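Local coordinates for protein alpha-glucosidase (Bacteroides thetaiotaomicron, PDB 5XFM) that hydrolyses beta-L-arabinopyranosides and alpha-galactosides as a bifunctional glycoside hydrolase of family 97 that holds a calcium ion, at residues M460-T474 against T506-T518. The protein carries 1 engineered substitution. Sequence-based numbering, arbitrary orientation.
Sequences MVFNQHFCDEEAFNT and TTRRTTDVFQLAT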
loop_
_atom_site.group_PDB
_atom_site.type_symbol
_atom_site.label_atom_id
_atom_site.label_comp_id
_atom_site.label_asym_id
_atom_site.label_seq_id
_atom_site.Cartn_x
_atom_site.Cartn_y
_atom_site.Cartn_z
ATOM N N MET A 460 -0.599 11.876 -14.011
ATOM C CA MET A 460 -0.478 11.736 -15.456
ATOM C C MET A 460 -1.365 12.766 -16.154
ATOM O O MET A 460 -1.021 13.262 -17.223
ATOM C CB MET A 460 -0.840 10.323 -15.909
ATOM C CG MET A 460 0.120 9.238 -15.424
ATOM S SD MET A 460 -0.475 7.596 -15.877
ATOM C CE MET A 460 -0.781 7.843 -17.631
ATOM N N VAL A 461 -2.509 13.086 -15.556
ATOM C CA VAL A 461 -3.356 14.138 -16.107
ATOM C C VAL A 461 -2.662 15.478 -15.925
ATOM O O VAL A 461 -2.731 16.351 -16.796
ATOM C CB VAL A 461 -4.759 14.174 -15.458
ATOM C CG1 VAL A 461 -5.646 15.189 -16.170
ATOM C CG2 VAL A 461 -5.396 12.802 -15.502
ATOM N N PHE A 462 -1.980 15.641 -14.793
ATOM C CA PHE A 462 -1.392 16.934 -14.467
ATOM C C PHE A 462 -0.143 17.241 -15.288
ATOM O O PHE A 462 0.074 18.381 -15.689
ATOM C CB PHE A 462 -1.038 17.006 -12.981
ATOM C CG PHE A 462 -2.216 16.866 -12.062
ATOM C CD1 PHE A 462 -3.484 17.242 -12.471
ATOM C CD2 PHE A 462 -2.048 16.372 -10.776
ATOM C CE1 PHE A 462 -4.567 17.113 -11.620
ATOM C CE2 PHE A 462 -3.127 16.244 -9.923
ATOM C CZ PHE A 462 -4.387 16.612 -10.346
ATOM N N ASN A 463 0.669 16.221 -15.546
ATOM C CA ASN A 463 2.022 16.447 -16.040
ATOM C C ASN A 463 2.492 15.330 -16.966
ATOM O O ASN A 463 2.415 14.150 -16.623
ATOM C CB ASN A 463 2.976 16.601 -14.842
ATOM C CG ASN A 463 4.407 16.988 -15.239
ATOM O OD1 ASN A 463 4.857 16.758 -16.363
ATOM N ND2 ASN A 463 5.130 17.574 -14.292
ATOM N N GLN A 464 2.991 15.726 -18.133
ATOM C CA GLN A 464 3.482 14.804 -19.155
ATOM C C GLN A 464 4.603 13.911 -18.635
ATOM O O GLN A 464 4.774 12.781 -19.098
ATOM C CB GLN A 464 3.989 15.590 -20.371
ATOM C CG GLN A 464 4.432 14.714 -21.533
ATOM C CD GLN A 464 3.294 13.882 -22.085
ATOM O OE1 GLN A 464 2.164 14.361 -22.216
ATOM N NE2 GLN A 464 3.579 12.626 -22.401
ATOM N N HIS A 465 5.377 14.441 -17.692
ATOM C CA HIS A 465 6.460 13.696 -17.063
ATOM C C HIS A 465 5.955 12.361 -16.537
ATOM O O HIS A 465 6.546 11.320 -16.807
ATOM C CB HIS A 465 7.092 14.512 -15.923
ATOM C CG HIS A 465 8.071 13.739 -15.088
ATOM N ND1 HIS A 465 9.326 13.388 -15.539
ATOM C CD2 HIS A 465 7.976 13.250 -13.829
ATOM C CE1 HIS A 465 9.962 12.720 -14.595
ATOM N NE2 HIS A 465 9.165 12.622 -13.546
ATOM N N PHE A 466 4.833 12.392 -15.820
ATOM C CA PHE A 466 4.308 11.182 -15.202
ATOM C C PHE A 466 3.650 10.242 -16.219
ATOM O O PHE A 466 3.482 9.053 -15.947
ATOM C CB PHE A 466 3.333 11.546 -14.078
ATOM C CG PHE A 466 4.002 12.212 -12.913
ATOM C CD1 PHE A 466 4.906 11.509 -12.124
ATOM C CD2 PHE A 466 3.736 13.536 -12.607
ATOM C CE1 PHE A 466 5.534 12.122 -11.053
ATOM C CE2 PHE A 466 4.359 14.156 -11.538
ATOM C CZ PHE A 466 5.259 13.447 -10.758
ATOM N N CYS A 467 3.283 10.767 -17.382
ATOM C CA CYS A 467 2.916 9.911 -18.508
ATOM C C CYS A 467 4.143 9.177 -19.037
ATOM O O CYS A 467 4.065 8.003 -19.400
ATOM C CB CYS A 467 2.271 10.713 -19.644
ATOM S SG CYS A 467 0.558 11.194 -19.373
ATOM N N ASP A 468 5.266 9.890 -19.107
ATOM C CA ASP A 468 6.502 9.320 -19.628
ATOM C C ASP A 468 7.060 8.278 -18.663
ATOM O O ASP A 468 7.749 7.344 -19.075
ATOM C CB ASP A 468 7.550 10.414 -19.894
ATOM C CG ASP A 468 7.126 11.393 -20.994
ATOM O OD1 ASP A 468 6.199 11.082 -21.771
ATOM O OD2 ASP A 468 7.743 12.473 -21.095
ATOM N N GLU A 469 6.746 8.436 -17.380
ATOM C CA GLU A 469 7.274 7.565 -16.332
ATOM C C GLU A 469 6.312 6.454 -15.929
ATOM O O GLU A 469 6.642 5.622 -15.077
ATOM C CB GLU A 469 7.617 8.395 -15.090
ATOM C CG GLU A 469 8.717 9.415 -15.279
ATOM C CD GLU A 469 10.092 8.787 -15.240
ATOM O OE1 GLU A 469 10.477 8.292 -14.158
ATOM O OE2 GLU A 469 10.782 8.781 -16.282
ATOM N N GLU A 470 5.134 6.433 -16.546
ATOM C CA GLU A 470 4.080 5.505 -16.138
ATOM C C GLU A 470 4.536 4.055 -16.036
ATOM O O GLU A 470 4.294 3.384 -15.020
ATOM C CB GLU A 470 2.892 5.577 -17.096
ATOM C CG GLU A 470 1.803 4.579 -16.724
ATOM C CD GLU A 470 0.691 4.487 -17.743
ATOM O OE1 GLU A 470 0.892 4.930 -18.896
ATOM O OE2 GLU A 470 -0.379 3.950 -17.392
ATOM N N ALA A 471 5.189 3.570 -17.087
ATOM C CA ALA A 471 5.588 2.168 -17.141
ATOM C C ALA A 471 6.567 1.819 -16.020
ATOM O O ALA A 471 6.427 0.797 -15.364
ATOM C CB ALA A 471 6.187 1.845 -18.500
ATOM N N PHE A 472 7.534 2.699 -15.791
ATOM C CA PHE A 472 8.525 2.548 -14.728
ATOM C C PHE A 472 7.869 2.342 -13.343
ATOM O O PHE A 472 8.152 1.355 -12.635
ATOM C CB PHE A 472 9.446 3.780 -14.753
ATOM C CG PHE A 472 10.427 3.858 -13.617
ATOM C CD1 PHE A 472 11.494 2.978 -13.543
ATOM C CD2 PHE A 472 10.317 4.858 -12.663
ATOM C CE1 PHE A 472 12.410 3.067 -12.510
ATOM C CE2 PHE A 472 11.229 4.956 -11.632
ATOM C CZ PHE A 472 12.277 4.058 -11.552
ATOM N N ASN A 473 6.976 3.257 -12.973
ATOM C CA ASN A 473 6.290 3.186 -11.684
ATOM C C ASN A 473 5.356 1.979 -11.584
ATOM O O ASN A 473 5.267 1.327 -10.525
ATOM C CB ASN A 473 5.515 4.481 -11.429
ATOM C CG ASN A 473 6.431 5.675 -11.212
ATOM O OD1 ASN A 473 6.329 6.695 -11.905
ATOM N ND2 ASN A 473 7.338 5.552 -10.247
ATOM N N THR A 474 4.677 1.667 -12.688
ATOM C CA THR A 474 3.865 0.448 -12.771
ATOM C C THR A 474 4.726 -0.796 -12.526
ATOM O O THR A 474 4.273 -1.773 -11.936
ATOM C CB THR A 474 3.153 0.333 -14.131
ATOM O OG1 THR A 474 2.325 1.484 -14.332
ATOM C CG2 THR A 474 2.279 -0.911 -14.190
ATOM N N THR A 506 -2.306 16.044 -21.596
ATOM C CA THR A 506 -1.155 15.158 -21.698
ATOM C C THR A 506 -1.438 13.977 -22.627
ATOM O O THR A 506 -2.582 13.724 -23.012
ATOM C CB THR A 506 -0.715 14.639 -20.319
ATOM O OG1 THR A 506 -1.808 13.952 -19.709
ATOM C CG2 THR A 506 -0.294 15.791 -19.412
ATOM N N THR A 507 -0.377 13.263 -22.982
ATOM C CA THR A 507 -0.452 12.174 -23.946
ATOM C C THR A 507 -0.003 10.858 -23.319
ATOM O O THR A 507 1.139 10.743 -22.868
ATOM C CB THR A 507 0.419 12.476 -25.189
ATOM O OG1 THR A 507 -0.023 13.701 -25.792
ATOM C CG2 THR A 507 0.316 11.359 -26.218
ATOM N N ARG A 508 -0.904 9.877 -23.278
ATOM C CA ARG A 508 -0.550 8.545 -22.812
ATOM C C ARG A 508 0.562 7.951 -23.669
ATOM O O ARG A 508 0.513 8.038 -24.893
ATOM C CB ARG A 508 -1.764 7.620 -22.825
ATOM C CG ARG A 508 -1.418 6.168 -22.499
ATOM C CD ARG A 508 -2.654 5.305 -22.289
ATOM N NE ARG A 508 -3.699 5.520 -23.288
ATOM C CZ ARG A 508 -4.167 4.571 -24.094
ATOM N NH1 ARG A 508 -3.671 3.345 -24.028
ATOM N NH2 ARG A 508 -5.132 4.844 -24.964
ATOM N N ARG A 509 1.557 7.349 -23.018
ATOM C CA ARG A 509 2.710 6.776 -23.708
ATOM C C ARG A 509 2.643 5.261 -23.814
ATOM O O ARG A 509 3.438 4.646 -24.527
ATOM C CB ARG A 509 4.000 7.170 -22.994
ATOM C CG ARG A 509 4.228 8.659 -22.940
ATOM C CD ARG A 509 4.250 9.240 -24.342
ATOM N NE ARG A 509 4.859 10.564 -24.348
ATOM C CZ ARG A 509 4.690 11.465 -25.310
ATOM N NH1 ARG A 509 3.920 11.188 -26.356
ATOM N NH2 ARG A 509 5.293 12.643 -25.220
ATOM N N THR A 510 1.687 4.669 -23.107
ATOM C CA THR A 510 1.544 3.222 -23.047
ATOM C C THR A 510 0.365 2.737 -23.887
ATOM O O THR A 510 -0.490 3.524 -24.283
ATOM C CB THR A 510 1.352 2.750 -21.600
ATOM O OG1 THR A 510 0.315 3.525 -20.988
ATOM C CG2 THR A 510 2.637 2.923 -20.807
ATOM N N THR A 511 0.327 1.437 -24.155
ATOM C CA THR A 511 -0.711 0.860 -25.004
ATOM C C THR A 511 -1.989 0.495 -24.247
ATOM O O THR A 511 -2.011 0.454 -23.013
ATOM C CB THR A 511 -0.189 -0.381 -25.729
ATOM O OG1 THR A 511 0.102 -1.410 -24.769
ATOM C CG2 THR A 511 1.075 -0.041 -26.495
ATOM N N ASP A 512 -3.054 0.231 -24.998
ATOM C CA ASP A 512 -4.322 -0.158 -24.402
ATOM C C ASP A 512 -4.166 -1.447 -23.606
ATOM O O ASP A 512 -4.683 -1.564 -22.494
ATOM C CB ASP A 512 -5.400 -0.335 -25.475
ATOM C CG ASP A 512 -5.729 0.957 -26.197
ATOM O OD1 ASP A 512 -5.171 2.007 -25.820
ATOM O OD2 ASP A 512 -6.556 0.923 -27.136
ATOM N N VAL A 513 -3.437 -2.404 -24.165
ATOM C CA VAL A 513 -3.269 -3.692 -23.501
ATOM C C VAL A 513 -2.426 -3.519 -22.235
ATOM O O VAL A 513 -2.671 -4.186 -21.231
ATOM C CB VAL A 513 -2.637 -4.741 -24.439
ATOM C CG1 VAL A 513 -2.390 -6.036 -23.693
ATOM C CG2 VAL A 513 -3.571 -5.017 -25.605
ATOM N N PHE A 514 -1.457 -2.606 -22.276
ATOM C CA PHE A 514 -0.748 -2.183 -21.066
ATOM C C PHE A 514 -1.747 -1.774 -19.982
ATOM O O PHE A 514 -1.675 -2.231 -18.841
ATOM C CB PHE A 514 0.211 -1.025 -21.373
ATOM C CG PHE A 514 0.955 -0.503 -20.166
ATOM C CD1 PHE A 514 0.343 0.364 -19.268
ATOM C CD2 PHE A 514 2.280 -0.856 -19.948
ATOM C CE1 PHE A 514 1.022 0.840 -18.163
ATOM C CE2 PHE A 514 2.970 -0.376 -18.844
ATOM C CZ PHE A 514 2.340 0.470 -17.950
ATOM N N GLN A 515 -2.661 -0.886 -20.351
ATOM C CA GLN A 515 -3.673 -0.384 -19.427
ATOM C C GLN A 515 -4.559 -1.481 -18.863
ATOM O O GLN A 515 -4.895 -1.456 -17.681
ATOM C CB GLN A 515 -4.536 0.687 -20.106
ATOM C CG GLN A 515 -3.758 1.918 -20.520
ATOM C CD GLN A 515 -3.211 2.657 -19.307
ATOM O OE1 GLN A 515 -3.923 2.868 -18.323
ATOM N NE2 GLN A 515 -1.947 3.057 -19.375
ATOM N N LEU A 516 -4.995 -2.396 -19.726
ATOM C CA LEU A 516 -5.821 -3.524 -19.315
ATOM C C LEU A 516 -5.052 -4.404 -18.311
ATOM O O LEU A 516 -5.584 -4.798 -17.269
ATOM C CB LEU A 516 -6.272 -4.327 -20.542
ATOM C CG LEU A 516 -7.074 -3.567 -21.619
ATOM C CD1 LEU A 516 -7.549 -4.499 -22.724
ATOM C CD2 LEU A 516 -8.259 -2.787 -21.049
ATOM N N ALA A 517 -3.790 -4.679 -18.631
ATOM C CA ALA A 517 -2.893 -5.439 -17.768
ATOM C C ALA A 517 -2.755 -4.777 -16.404
ATOM O O ALA A 517 -2.608 -5.448 -15.380
ATOM C CB ALA A 517 -1.523 -5.584 -18.420
ATOM N N THR A 518 -2.795 -3.451 -16.407
ATOM C CA THR A 518 -2.658 -2.671 -15.184
ATOM C C THR A 518 -3.840 -2.872 -14.213
ATOM O O THR A 518 -3.699 -2.688 -13.005
ATOM C CB THR A 518 -2.489 -1.168 -15.558
ATOM O OG1 THR A 518 -1.100 -0.886 -15.770
ATOM C CG2 THR A 518 -3.028 -0.232 -14.491
HETATM O O HOH W 1 -4.048 16.512 -19.125
HETATM O O HOH W 2 1.826 6.862 -20.318
HETATM O O HOH W 3 7.283 13.590 -23.374
#
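Met460 O accepts a hydrogen bond of 2.7 Å from Thr506 OG1, which stands between its own backbone N and carbonyl carbon (chi1 58°) and is thereby turned to that O; CG2 rests against the Val461 carbonyl and the backbone of Asn463. One water joins Val461 O to Thr506 N. Gln464 lays its amide along the backbone of Thr507 and bonds it twice: OE1 accepts from Thr507 N at 2.9 Å on an in-plane lone pair, and NE2 gives to Thr507 O at 3.1 Å. The same NE2 lies over one face of the Arg509 guanidinium without a bond between them, both NE2 and Arg509 NE giving hydrogens to Asp468 OD1. For Arg509 NE this is a salt bridge of 3.0 Å, carboxylate and guanidinium planes only 12° apart. All this lies in the TIM-barrel-type catalytic domain, where 506-507 pairs with strand 497-498 and helix 512-521 leads into barrel strand 526-528. Glu470, extended and buried, reaches the loop before that helix and its first turn: Thr510 OG1 donates to OE1 at 2.6 Å from above the carboxylate plane, Gln515 NE2 to OE2 at 2.7 Å from the syn side and also to Thr510 OG1. A water donates to Glu470 OE1 and Cys467 O and accepts from Arg509 N. Ala471 CB touches Phe514 CE2, and Thr474 brings OG1 to that ring's edge.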